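Local coordinates for protein botulinum neurotoxin type C1 (PDB 3N7K) that probably binds gangliosides on nerve-cell membranes through its heavy-chain receptor-binding domain, helping a clostridial neurotoxin attach to its target cells, at residues A[262-267]-A[338-343]; A[316-321]-A[332-337]; A[349-354]-A[364-369]; A[382-387]-A[397-402]. All blocks are in the same frame, centred on the assembly; numbering follows the deposited sequence.

Interaction 1: A[262-267]-A[338-343]; sequences NSRQIV and LREQTK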
# COMPACT_ATOMS: atom_id res chain seq x y z
N ASN A 262 -20.04 -21.90 -3.61
CA ASN A 262 -20.68 -23.19 -3.46
C ASN A 262 -21.62 -23.38 -4.63
O ASN A 262 -21.20 -23.26 -5.78
CB ASN A 262 -21.43 -23.30 -2.14
CG ASN A 262 -21.30 -24.69 -1.53
OD1 ASN A 262 -21.94 -25.02 -0.53
ND2 ASN A 262 -20.46 -25.51 -2.15
N SER A 263 -22.88 -23.68 -4.35
CA SER A 263 -23.82 -23.88 -5.44
C SER A 263 -24.11 -22.54 -6.11
O SER A 263 -25.19 -21.97 -5.95
CB SER A 263 -25.11 -24.51 -4.92
OG SER A 263 -24.85 -25.81 -4.42
N ARG A 264 -23.13 -22.05 -6.86
CA ARG A 264 -23.23 -20.77 -7.57
C ARG A 264 -23.27 -19.59 -6.59
O ARG A 264 -23.49 -18.45 -7.00
CB ARG A 264 -24.48 -20.74 -8.45
CG ARG A 264 -24.22 -20.84 -9.95
CD ARG A 264 -25.52 -20.51 -10.67
NE ARG A 264 -25.36 -20.30 -12.12
CZ ARG A 264 -26.26 -19.66 -12.87
NH1 ARG A 264 -26.07 -19.51 -14.17
NH2 ARG A 264 -27.35 -19.15 -12.30
N GLN A 265 -23.05 -19.87 -5.31
CA GLN A 265 -23.07 -18.82 -4.29
C GLN A 265 -21.68 -18.58 -3.73
O GLN A 265 -21.02 -19.51 -3.29
CB GLN A 265 -24.00 -19.19 -3.14
CG GLN A 265 -23.77 -18.36 -1.87
CD GLN A 265 -23.93 -16.85 -2.08
OE1 GLN A 265 -23.18 -16.05 -1.51
NE2 GLN A 265 -24.91 -16.46 -2.90
N ILE A 266 -21.26 -17.32 -3.74
CA ILE A 266 -19.94 -16.96 -3.22
C ILE A 266 -19.92 -16.99 -1.71
O ILE A 266 -20.72 -16.33 -1.05
CB ILE A 266 -19.51 -15.56 -3.67
CG1 ILE A 266 -19.50 -15.47 -5.20
CG2 ILE A 266 -18.13 -15.24 -3.08
CD1 ILE A 266 -18.61 -16.49 -5.86
N VAL A 267 -18.97 -17.75 -1.17
CA VAL A 267 -18.80 -17.89 0.27
C VAL A 267 -17.36 -17.53 0.65
O VAL A 267 -16.47 -17.53 -0.20
CB VAL A 267 -19.09 -19.34 0.73
CG1 VAL A 267 -20.49 -19.75 0.31
CG2 VAL A 267 -18.05 -20.31 0.16
N LEU A 338 -22.91 -16.12 -8.42
CA LEU A 338 -22.38 -16.30 -9.77
C LEU A 338 -23.45 -16.72 -10.76
O LEU A 338 -24.18 -17.68 -10.53
CB LEU A 338 -21.31 -17.38 -9.76
CG LEU A 338 -20.10 -17.17 -8.84
CD1 LEU A 338 -19.55 -18.53 -8.39
CD2 LEU A 338 -19.06 -16.36 -9.58
N ARG A 339 -23.54 -15.99 -11.87
CA ARG A 339 -24.48 -16.29 -12.93
C ARG A 339 -23.61 -16.73 -14.12
O ARG A 339 -22.39 -16.71 -14.03
CB ARG A 339 -25.26 -15.05 -13.33
CG ARG A 339 -24.46 -14.11 -14.21
CD ARG A 339 -25.37 -13.05 -14.76
NE ARG A 339 -26.57 -13.65 -15.33
CZ ARG A 339 -27.70 -12.98 -15.53
NH1 ARG A 339 -27.78 -11.70 -15.20
NH2 ARG A 339 -28.75 -13.60 -16.06
N GLU A 340 -24.22 -17.11 -15.23
CA GLU A 340 -23.43 -17.51 -16.38
C GLU A 340 -23.36 -16.33 -17.33
O GLU A 340 -24.35 -15.60 -17.50
CB GLU A 340 -24.05 -18.73 -17.06
CG GLU A 340 -23.81 -20.00 -16.26
CD GLU A 340 -24.48 -21.24 -16.84
OE1 GLU A 340 -25.69 -21.45 -16.57
OE2 GLU A 340 -23.79 -21.99 -17.56
N GLN A 341 -22.18 -16.11 -17.90
CA GLN A 341 -22.00 -14.99 -18.81
C GLN A 341 -23.09 -15.05 -19.88
O GLN A 341 -23.28 -16.07 -20.52
CB GLN A 341 -20.61 -15.05 -19.43
CG GLN A 341 -19.52 -15.13 -18.39
CD GLN A 341 -18.23 -14.51 -18.87
OE1 GLN A 341 -17.62 -14.98 -19.84
NE2 GLN A 341 -17.80 -13.45 -18.20
N THR A 342 -23.80 -13.94 -20.05
CA THR A 342 -24.88 -13.90 -21.02
C THR A 342 -24.45 -13.21 -22.29
O THR A 342 -25.23 -13.11 -23.24
CB THR A 342 -26.09 -13.13 -20.48
OG1 THR A 342 -25.75 -11.74 -20.34
CG2 THR A 342 -26.51 -13.70 -19.12
N LYS A 343 -23.22 -12.72 -22.31
CA LYS A 343 -22.76 -12.03 -23.51
C LYS A 343 -23.85 -10.99 -23.78
O LYS A 343 -24.41 -10.90 -24.87
CB LYS A 343 -22.63 -13.02 -24.67
CG LYS A 343 -21.75 -14.23 -24.33
CD LYS A 343 -21.65 -15.21 -25.48
CE LYS A 343 -20.74 -16.38 -25.12
NZ LYS A 343 -20.64 -17.37 -26.23
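Leu338 and Ile266 share a first torsion of -58°, which sets Leu338 CG and Ile266 CG1 anti to their own carbonyl carbons; the two side chains then meet at about a right angle, with Ile266 CD1 3.4 Å from Leu338 CD1 and also against its CG. Beside them, Leu338 N donates an almost straight bond (175°) to Arg264 O, 2.8 Å away. The Arg264 side chain runs out straight as far as NE, and this reach carries it along the backbone of 338-340 until Arg339 CA lies 3.7 Å above the middle of the guanidinium plane. The turn between strands 257-261 and 266-270 is thereby docked on strand 333-340 of the C-terminal, beta-trefoil part of the receptor-binding domain. Within the turn, an inverse gamma turn is centred on Ser263, and Asn262 N is bonded to Gln265 O. At the exposed end, Arg264 NH1 makes a salt bridge with Glu340 OE1 at 3.1 Å, the guanidinium and carboxylate planes being 79° apart. The other carboxylate oxygen, Glu340 OE2, has a long, weak ion pair with Lys312. On the buried side, Leu338 also packs on Leu316, Ile309 and Ala261.

Interaction 2: A[316-321]-A[332-337]; sequences LFMKNE and DIYAIG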
# COMPACT_ATOMS: atom_id res chain seq x y z
N LEU A 316 -20.26 -12.07 -11.38
CA LEU A 316 -20.78 -11.96 -10.03
C LEU A 316 -22.09 -11.22 -10.30
O LEU A 316 -22.23 -10.56 -11.34
CB LEU A 316 -19.86 -11.12 -9.15
CG LEU A 316 -18.41 -11.58 -9.12
CD1 LEU A 316 -17.67 -10.81 -8.05
CD2 LEU A 316 -18.33 -13.06 -8.84
N PHE A 317 -23.06 -11.32 -9.41
CA PHE A 317 -24.31 -10.63 -9.67
C PHE A 317 -25.10 -10.55 -8.39
O PHE A 317 -24.93 -11.37 -7.48
CB PHE A 317 -25.11 -11.35 -10.77
CG PHE A 317 -26.02 -12.46 -10.26
CD1 PHE A 317 -27.34 -12.18 -9.88
CD2 PHE A 317 -25.56 -13.78 -10.16
CE1 PHE A 317 -28.18 -13.19 -9.41
CE2 PHE A 317 -26.40 -14.80 -9.69
CZ PHE A 317 -27.71 -14.50 -9.31
N MET A 318 -25.97 -9.54 -8.33
CA MET A 318 -26.79 -9.34 -7.15
C MET A 318 -28.05 -10.18 -7.24
O MET A 318 -28.85 -10.05 -8.17
CB MET A 318 -27.17 -7.87 -7.02
CG MET A 318 -27.56 -7.50 -5.63
SD MET A 318 -28.38 -5.89 -5.63
CE MET A 318 -30.11 -6.41 -5.63
N LYS A 319 -28.22 -11.05 -6.26
CA LYS A 319 -29.37 -11.94 -6.19
C LYS A 319 -30.67 -11.15 -6.02
O LYS A 319 -30.67 -9.92 -6.00
CB LYS A 319 -29.20 -12.90 -5.02
CG LYS A 319 -27.91 -13.73 -5.10
CD LYS A 319 -28.05 -14.90 -6.05
CE LYS A 319 -28.48 -16.15 -5.31
NZ LYS A 319 -27.39 -16.62 -4.39
N ASN A 320 -31.77 -11.88 -5.92
CA ASN A 320 -33.07 -11.25 -5.74
C ASN A 320 -33.79 -11.97 -4.59
O ASN A 320 -34.76 -11.46 -4.02
CB ASN A 320 -33.89 -11.35 -7.02
CG ASN A 320 -35.05 -10.38 -7.05
OD1 ASN A 320 -35.83 -10.34 -8.00
ND2 ASN A 320 -35.18 -9.58 -5.99
N GLU A 321 -33.30 -13.15 -4.26
CA GLU A 321 -33.88 -13.93 -3.18
C GLU A 321 -33.68 -13.20 -1.85
O GLU A 321 -32.64 -12.59 -1.61
CB GLU A 321 -33.23 -15.31 -3.12
CG GLU A 321 -31.73 -15.29 -3.33
CD GLU A 321 -31.08 -16.66 -3.14
OE1 GLU A 321 -31.55 -17.64 -3.77
OE2 GLU A 321 -30.09 -16.74 -2.37
N ASP A 332 -32.47 -4.32 3.13
CA ASP A 332 -32.57 -4.50 1.70
C ASP A 332 -31.32 -5.24 1.32
O ASP A 332 -30.57 -4.82 0.46
CB ASP A 332 -32.71 -3.14 0.97
CG ASP A 332 -34.02 -2.41 1.34
OD1 ASP A 332 -34.11 -1.77 2.43
OD2 ASP A 332 -34.97 -2.53 0.55
N ILE A 333 -31.13 -6.37 1.99
CA ILE A 333 -29.95 -7.19 1.77
C ILE A 333 -30.06 -8.29 0.72
O ILE A 333 -30.94 -9.15 0.78
CB ILE A 333 -29.47 -7.82 3.10
CG1 ILE A 333 -29.08 -6.71 4.07
CG2 ILE A 333 -28.28 -8.73 2.85
CD1 ILE A 333 -27.95 -5.83 3.56
N TYR A 334 -29.15 -8.23 -0.26
CA TYR A 334 -29.12 -9.22 -1.32
C TYR A 334 -27.74 -9.82 -1.39
O TYR A 334 -26.74 -9.11 -1.29
CB TYR A 334 -29.46 -8.58 -2.66
CG TYR A 334 -30.70 -7.75 -2.58
CD1 TYR A 334 -30.65 -6.43 -2.13
CD2 TYR A 334 -31.95 -8.29 -2.90
CE1 TYR A 334 -31.79 -5.67 -2.00
CE2 TYR A 334 -33.11 -7.53 -2.76
CZ TYR A 334 -33.02 -6.23 -2.31
OH TYR A 334 -34.15 -5.47 -2.13
N ALA A 335 -27.68 -11.14 -1.53
CA ALA A 335 -26.39 -11.82 -1.60
C ALA A 335 -25.83 -11.68 -3.00
O ALA A 335 -26.55 -11.40 -3.95
CB ALA A 335 -26.56 -13.31 -1.25
N ILE A 336 -24.52 -11.85 -3.11
CA ILE A 336 -23.87 -11.77 -4.40
C ILE A 336 -23.49 -13.19 -4.79
O ILE A 336 -22.87 -13.92 -4.01
CB ILE A 336 -22.62 -10.89 -4.33
CG1 ILE A 336 -22.99 -9.50 -3.81
CG2 ILE A 336 -21.99 -10.80 -5.72
CD1 ILE A 336 -21.83 -8.59 -3.56
N GLY A 337 -23.89 -13.58 -5.99
CA GLY A 337 -23.58 -14.92 -6.45
C GLY A 337 -23.05 -14.92 -7.87
O GLY A 337 -22.80 -13.87 -8.45
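Met318 and Tyr334 form the close-fitting apolar part of this contact: Met318 CE sits over one face of the Tyr334 ring, 3.7 Å from its centroid, as a CH-pi contact, while SD lies obliquely to the ring in a Met-aromatic contact. Met318 CG is anti to the backbone N (chi1 -159°), and the chain bends at chi3, which turns the methyl back over the ring. Nearby, Leu316 CB rests 4.1 Å from Ile336 CG2. The backbones are held by Gly337 N to Phe317 O and Lys319 N to Ala335 O, each 2.9 Å; the return bond from Phe317 N to Gly337 O is weak. Gly337 has no side chain, and the Phe317 ring lies against its backbone, with CD2 3.2 Å from Gly337 O. The stem of Lys319 is packed in as well, its CG 4.1 Å from Ala335 CB. Toward solvent the contact slackens. Lys319 NZ makes a salt bridge with OE2 of the exposed Glu321 at 3.4 Å, its hydrogen bond weak, and Asn320 merely brushes the Tyr334 ring. Two successive antiparallel strands, joined by a long irregular connection and paired at Phe317-Gly337 and Met318-Ile336, belong to the curled sheet of the beta-trefoil.

Interaction 3: A[349-354]-A[364-369]; sequences IIFQIQ and SQIFKS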
# COMPACT_ATOMS: atom_id res chain seq x y z
N ILE A 349 -25.40 -7.27 -12.96
CA ILE A 349 -24.00 -7.49 -12.61
C ILE A 349 -23.15 -6.22 -12.60
O ILE A 349 -21.92 -6.28 -12.43
CB ILE A 349 -23.31 -8.46 -13.60
CG1 ILE A 349 -23.18 -7.80 -14.98
CG2 ILE A 349 -24.11 -9.74 -13.70
CD1 ILE A 349 -22.42 -8.64 -16.02
N ILE A 350 -23.81 -5.08 -12.75
CA ILE A 350 -23.15 -3.79 -12.83
C ILE A 350 -22.88 -3.06 -11.52
O ILE A 350 -23.78 -2.86 -10.70
CB ILE A 350 -23.94 -2.88 -13.76
CG1 ILE A 350 -24.01 -3.55 -15.14
CG2 ILE A 350 -23.34 -1.49 -13.79
CD1 ILE A 350 -24.94 -2.89 -16.12
N PHE A 351 -21.63 -2.64 -11.36
CA PHE A 351 -21.18 -1.94 -10.17
C PHE A 351 -20.28 -0.76 -10.53
O PHE A 351 -19.74 -0.69 -11.63
CB PHE A 351 -20.40 -2.88 -9.26
CG PHE A 351 -21.17 -4.10 -8.82
CD1 PHE A 351 -21.21 -5.25 -9.62
CD2 PHE A 351 -21.84 -4.11 -7.59
CE1 PHE A 351 -21.91 -6.40 -9.19
CE2 PHE A 351 -22.54 -5.25 -7.16
CZ PHE A 351 -22.57 -6.40 -7.96
N GLN A 352 -20.14 0.16 -9.60
CA GLN A 352 -19.28 1.33 -9.78
C GLN A 352 -18.29 1.29 -8.64
O GLN A 352 -18.68 1.18 -7.48
CB GLN A 352 -20.08 2.62 -9.72
CG GLN A 352 -19.24 3.84 -10.02
CD GLN A 352 -20.04 5.13 -9.92
OE1 GLN A 352 -20.46 5.53 -8.82
NE2 GLN A 352 -20.26 5.79 -11.06
N ILE A 353 -17.02 1.40 -8.98
CA ILE A 353 -15.97 1.34 -7.99
C ILE A 353 -15.50 2.73 -7.55
O ILE A 353 -15.52 3.70 -8.33
CB ILE A 353 -14.79 0.52 -8.57
CG1 ILE A 353 -13.82 0.11 -7.46
CG2 ILE A 353 -14.08 1.31 -9.66
CD1 ILE A 353 -12.84 -0.93 -7.94
N GLN A 354 -15.09 2.82 -6.29
CA GLN A 354 -14.62 4.07 -5.70
C GLN A 354 -13.38 3.84 -4.83
O GLN A 354 -13.38 3.00 -3.93
CB GLN A 354 -15.73 4.69 -4.85
CG GLN A 354 -15.99 6.15 -5.12
CD GLN A 354 -16.53 6.42 -6.51
OE1 GLN A 354 -15.76 6.67 -7.44
NE2 GLN A 354 -17.85 6.36 -6.67
N SER A 364 -11.24 -0.28 -1.51
CA SER A 364 -12.17 0.43 -2.38
C SER A 364 -13.61 0.20 -1.93
O SER A 364 -13.86 -0.53 -0.97
CB SER A 364 -12.01 -0.04 -3.84
OG SER A 364 -12.47 -1.37 -4.03
N GLN A 365 -14.54 0.83 -2.62
CA GLN A 365 -15.95 0.65 -2.32
C GLN A 365 -16.66 0.34 -3.62
O GLN A 365 -16.49 1.03 -4.63
CB GLN A 365 -16.52 1.90 -1.65
CG GLN A 365 -16.53 1.78 -0.13
CD GLN A 365 -16.62 3.11 0.60
OE1 GLN A 365 -16.94 3.14 1.78
NE2 GLN A 365 -16.31 4.21 -0.09
N ILE A 366 -17.44 -0.74 -3.61
CA ILE A 366 -18.16 -1.16 -4.80
C ILE A 366 -19.64 -0.90 -4.62
O ILE A 366 -20.26 -1.36 -3.66
CB ILE A 366 -18.00 -2.66 -5.07
CG1 ILE A 366 -16.67 -3.17 -4.47
CG2 ILE A 366 -18.13 -2.91 -6.58
CD1 ILE A 366 -15.46 -2.94 -5.29
N PHE A 367 -20.21 -0.17 -5.57
CA PHE A 367 -21.62 0.18 -5.50
C PHE A 367 -22.40 -0.46 -6.63
O PHE A 367 -21.85 -0.73 -7.69
CB PHE A 367 -21.77 1.69 -5.56
CG PHE A 367 -21.05 2.39 -4.47
CD1 PHE A 367 -21.72 2.82 -3.33
CD2 PHE A 367 -19.68 2.61 -4.56
CE1 PHE A 367 -21.04 3.45 -2.29
CE2 PHE A 367 -18.98 3.24 -3.53
CZ PHE A 367 -19.67 3.66 -2.39
N LYS A 368 -23.68 -0.71 -6.40
CA LYS A 368 -24.53 -1.30 -7.41
C LYS A 368 -25.16 -0.16 -8.22
O LYS A 368 -25.88 0.68 -7.67
CB LYS A 368 -25.62 -2.17 -6.75
CG LYS A 368 -26.48 -2.97 -7.72
CD LYS A 368 -25.75 -4.16 -8.30
CE LYS A 368 -26.38 -4.61 -9.61
NZ LYS A 368 -26.06 -3.68 -10.73
N SER A 369 -24.87 -0.13 -9.51
CA SER A 369 -25.41 0.91 -10.38
C SER A 369 -26.02 0.35 -11.66
O SER A 369 -26.00 -0.86 -11.91
CB SER A 369 -24.32 1.92 -10.75
OG SER A 369 -23.33 1.33 -11.58
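Lys368 lies over one face of the Phe351 ring, its CD 4.0 Å from the ring centroid in a CH-pi contact. A first torsion of -174° swings Lys368 CG away from its own N, and bends at chi2 and chi4 then carry the chain past the ring to the backbone of 350. NZ donates to Ile350 O, although the modelled separation is very short and its exact length doubtful, and it also bonds to Asp347 O; these carbonyls give the buried ammonium group polar company. Any cation-pi attraction to Phe351 is long and at most weak. On the same face of the sheet, Ile366 crosses Phe351 at a slant, with Ile366 CG2 3.5 Å from Phe351 CB, and Ile366 CD1 reaches to 4.1 Å from Ile353 CG1. The strands form the beta hairpin 351-358/361-369 of the C-terminal beta-trefoil, and Ile366 is backed by Phe305 of strand 302-308. Gln352, Gln354, Gln365 and Phe367 occupy the other face. There the Phe367 ring is met at its edge: Gln352 O lies in the ring plane, 3.4 Å from CD2, and Gln354 CB is 3.8 Å from CE2. Phe367 N is hydrogen-bonded to that same Gln352 O at 2.8 Å. Farther along, Gln354 and Gln365 exchange a reciprocal pair of backbone hydrogen bonds. Ser369 N also donates a hydrogen bond to Ile350 O, 3.2 Å away, giving this carbonyl two donors.

Interaction 4: A[382-387]-A[397-402]; sequences IGTYRF and NYLVPT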
# COMPACT_ATOMS: atom_id res chain seq x y z
N ILE A 382 -20.74 -7.55 3.64
CA ILE A 382 -20.46 -8.93 3.95
C ILE A 382 -21.09 -9.24 5.31
O ILE A 382 -21.17 -8.37 6.19
CB ILE A 382 -18.94 -9.16 4.00
CG1 ILE A 382 -18.62 -10.64 4.11
CG2 ILE A 382 -18.36 -8.43 5.19
CD1 ILE A 382 -17.13 -10.93 4.23
N GLY A 383 -21.55 -10.48 5.48
CA GLY A 383 -22.17 -10.87 6.73
C GLY A 383 -22.45 -12.35 6.68
O GLY A 383 -22.28 -12.98 5.63
N THR A 384 -22.88 -12.91 7.80
CA THR A 384 -23.19 -14.33 7.80
C THR A 384 -24.71 -14.49 7.75
O THR A 384 -25.44 -13.82 8.49
CB THR A 384 -22.63 -15.04 9.05
OG1 THR A 384 -23.59 -14.97 10.11
CG2 THR A 384 -21.33 -14.37 9.51
N TYR A 385 -25.17 -15.38 6.87
CA TYR A 385 -26.60 -15.63 6.70
C TYR A 385 -26.89 -17.12 6.57
O TYR A 385 -25.98 -17.92 6.31
CB TYR A 385 -27.12 -14.88 5.47
CG TYR A 385 -27.04 -13.37 5.58
CD1 TYR A 385 -25.82 -12.70 5.47
CD2 TYR A 385 -28.19 -12.63 5.87
CE1 TYR A 385 -25.74 -11.30 5.65
CE2 TYR A 385 -28.12 -11.24 6.06
CZ TYR A 385 -26.91 -10.58 5.95
OH TYR A 385 -26.87 -9.22 6.14
N ARG A 386 -28.16 -17.49 6.76
CA ARG A 386 -28.63 -18.87 6.67
C ARG A 386 -28.90 -19.31 5.23
O ARG A 386 -29.68 -18.68 4.52
CB ARG A 386 -29.91 -19.04 7.49
CG ARG A 386 -29.68 -19.12 8.99
CD ARG A 386 -28.85 -20.35 9.32
NE ARG A 386 -28.78 -20.61 10.76
CZ ARG A 386 -28.03 -21.56 11.31
NH1 ARG A 386 -27.28 -22.35 10.55
NH2 ARG A 386 -28.04 -21.72 12.63
N PHE A 387 -28.25 -20.40 4.82
CA PHE A 387 -28.41 -20.94 3.47
C PHE A 387 -28.58 -22.45 3.42
O PHE A 387 -28.22 -23.17 4.35
CB PHE A 387 -27.18 -20.64 2.61
CG PHE A 387 -27.01 -19.20 2.24
CD1 PHE A 387 -26.53 -18.28 3.17
CD2 PHE A 387 -27.27 -18.77 0.94
CE1 PHE A 387 -26.32 -16.96 2.80
CE2 PHE A 387 -27.06 -17.46 0.56
CZ PHE A 387 -26.58 -16.55 1.48
N ASN A 397 -25.22 -21.29 8.33
CA ASN A 397 -24.63 -19.97 8.24
C ASN A 397 -23.39 -19.93 7.37
O ASN A 397 -22.49 -20.76 7.49
CB ASN A 397 -24.29 -19.47 9.64
CG ASN A 397 -25.51 -19.01 10.39
OD1 ASN A 397 -25.51 -18.96 11.62
ND2 ASN A 397 -26.56 -18.65 9.67
N TYR A 398 -23.36 -18.95 6.47
CA TYR A 398 -22.23 -18.77 5.57
C TYR A 398 -21.87 -17.29 5.50
O TYR A 398 -22.75 -16.44 5.34
CB TYR A 398 -22.58 -19.27 4.16
CG TYR A 398 -22.82 -20.76 4.06
CD1 TYR A 398 -21.79 -21.67 4.31
CD2 TYR A 398 -24.08 -21.27 3.74
CE1 TYR A 398 -22.01 -23.05 4.24
CE2 TYR A 398 -24.31 -22.64 3.67
CZ TYR A 398 -23.27 -23.52 3.92
OH TYR A 398 -23.51 -24.87 3.85
N LEU A 399 -20.59 -16.97 5.66
CA LEU A 399 -20.17 -15.58 5.56
C LEU A 399 -20.08 -15.35 4.06
O LEU A 399 -19.31 -16.02 3.36
CB LEU A 399 -18.80 -15.38 6.21
CG LEU A 399 -18.36 -13.91 6.28
CD1 LEU A 399 -19.32 -13.13 7.16
CD2 LEU A 399 -16.95 -13.84 6.82
N VAL A 400 -20.89 -14.41 3.56
CA VAL A 400 -20.92 -14.16 2.13
C VAL A 400 -21.04 -12.68 1.74
O VAL A 400 -21.54 -11.85 2.50
CB VAL A 400 -22.09 -14.95 1.47
CG1 VAL A 400 -21.95 -16.45 1.75
CG2 VAL A 400 -23.42 -14.46 2.02
N PRO A 401 -20.58 -12.34 0.53
CA PRO A 401 -20.65 -10.97 0.05
C PRO A 401 -22.11 -10.57 -0.11
O PRO A 401 -22.95 -11.40 -0.46
CB PRO A 401 -19.91 -11.03 -1.28
CG PRO A 401 -20.15 -12.43 -1.75
CD PRO A 401 -19.96 -13.22 -0.48
N THR A 402 -22.42 -9.31 0.15
CA THR A 402 -23.79 -8.83 0.02
C THR A 402 -23.83 -7.42 -0.50
O THR A 402 -22.82 -6.73 -0.59
CB THR A 402 -24.52 -8.81 1.38
OG1 THR A 402 -23.75 -8.05 2.30
CG2 THR A 402 -24.75 -10.22 1.92
O HOH W 1 -24.80 -8.10 4.58
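This is a beta-hairpin contact between strands 376-387 and 396-404 in the C-terminal beta-trefoil, antiparallel and strongly twisted, with an angle of 140° between the strand directions. Gly383 pairs with Val400 and Tyr385 with Tyr398 as hydrogen-bonded pairs; the shortest of the four bonds is Tyr398 N to Tyr385 O, 2.8 Å. On one face, Leu399 fits between Ile382 and Thr384. With chi1 at -174°, Leu399 CG stands trans to its own N and lies 3.8 Å from Ile382 CD1. Leu399 CD1 comes within 3.3 Å of Thr384 CG2. Tyr385, Tyr398 and Val400 lie on the other face. Phe387 CB meets the Tyr398 ring in its plane, 3.4 Å from Tyr398 CD2, and the far end of the Phe387 ring reaches Val400, CZ to CG2 3.8 Å. Tyr398 OH is hydrogen-bonded to Asp392, in the loop that joins the two strands. Arg386 has its salt bridge with Asp326, through NE. Pro401 packs on Ile266, Phe268 and Ile336, tying the hairpin to its neighbours. Tyr385 and Thr402 cross at about a right angle, and one water bridges their hydroxyls, 2.8 Å from Tyr385 OH and 2.5 Å from Thr402 OG1.

How the interactions relate
From the N terminus, interaction 1 comes first: the turn at 262-267 waits some 70 residues for its partner 338-343. Within that span, interaction 2 closes a much shorter loop, 316-321 to 332-337, and the two share strand 333-340. Interactions 3 and 4 follow in series, each closing a local hairpin, so no loops cross. All four belong to the C-terminal trefoil region. Interaction 2 touches all three others: Phe317 packs on Ile349 of interaction 3, and Ile336 N probably bonds to Pro401 O of interaction 4. Interaction 1 also reaches interaction 3, Arg339 on Ile349, and interaction 4, Val267 against Val400, whereas interactions 3 and 4 stay about 7 Å apart at their nearest atoms.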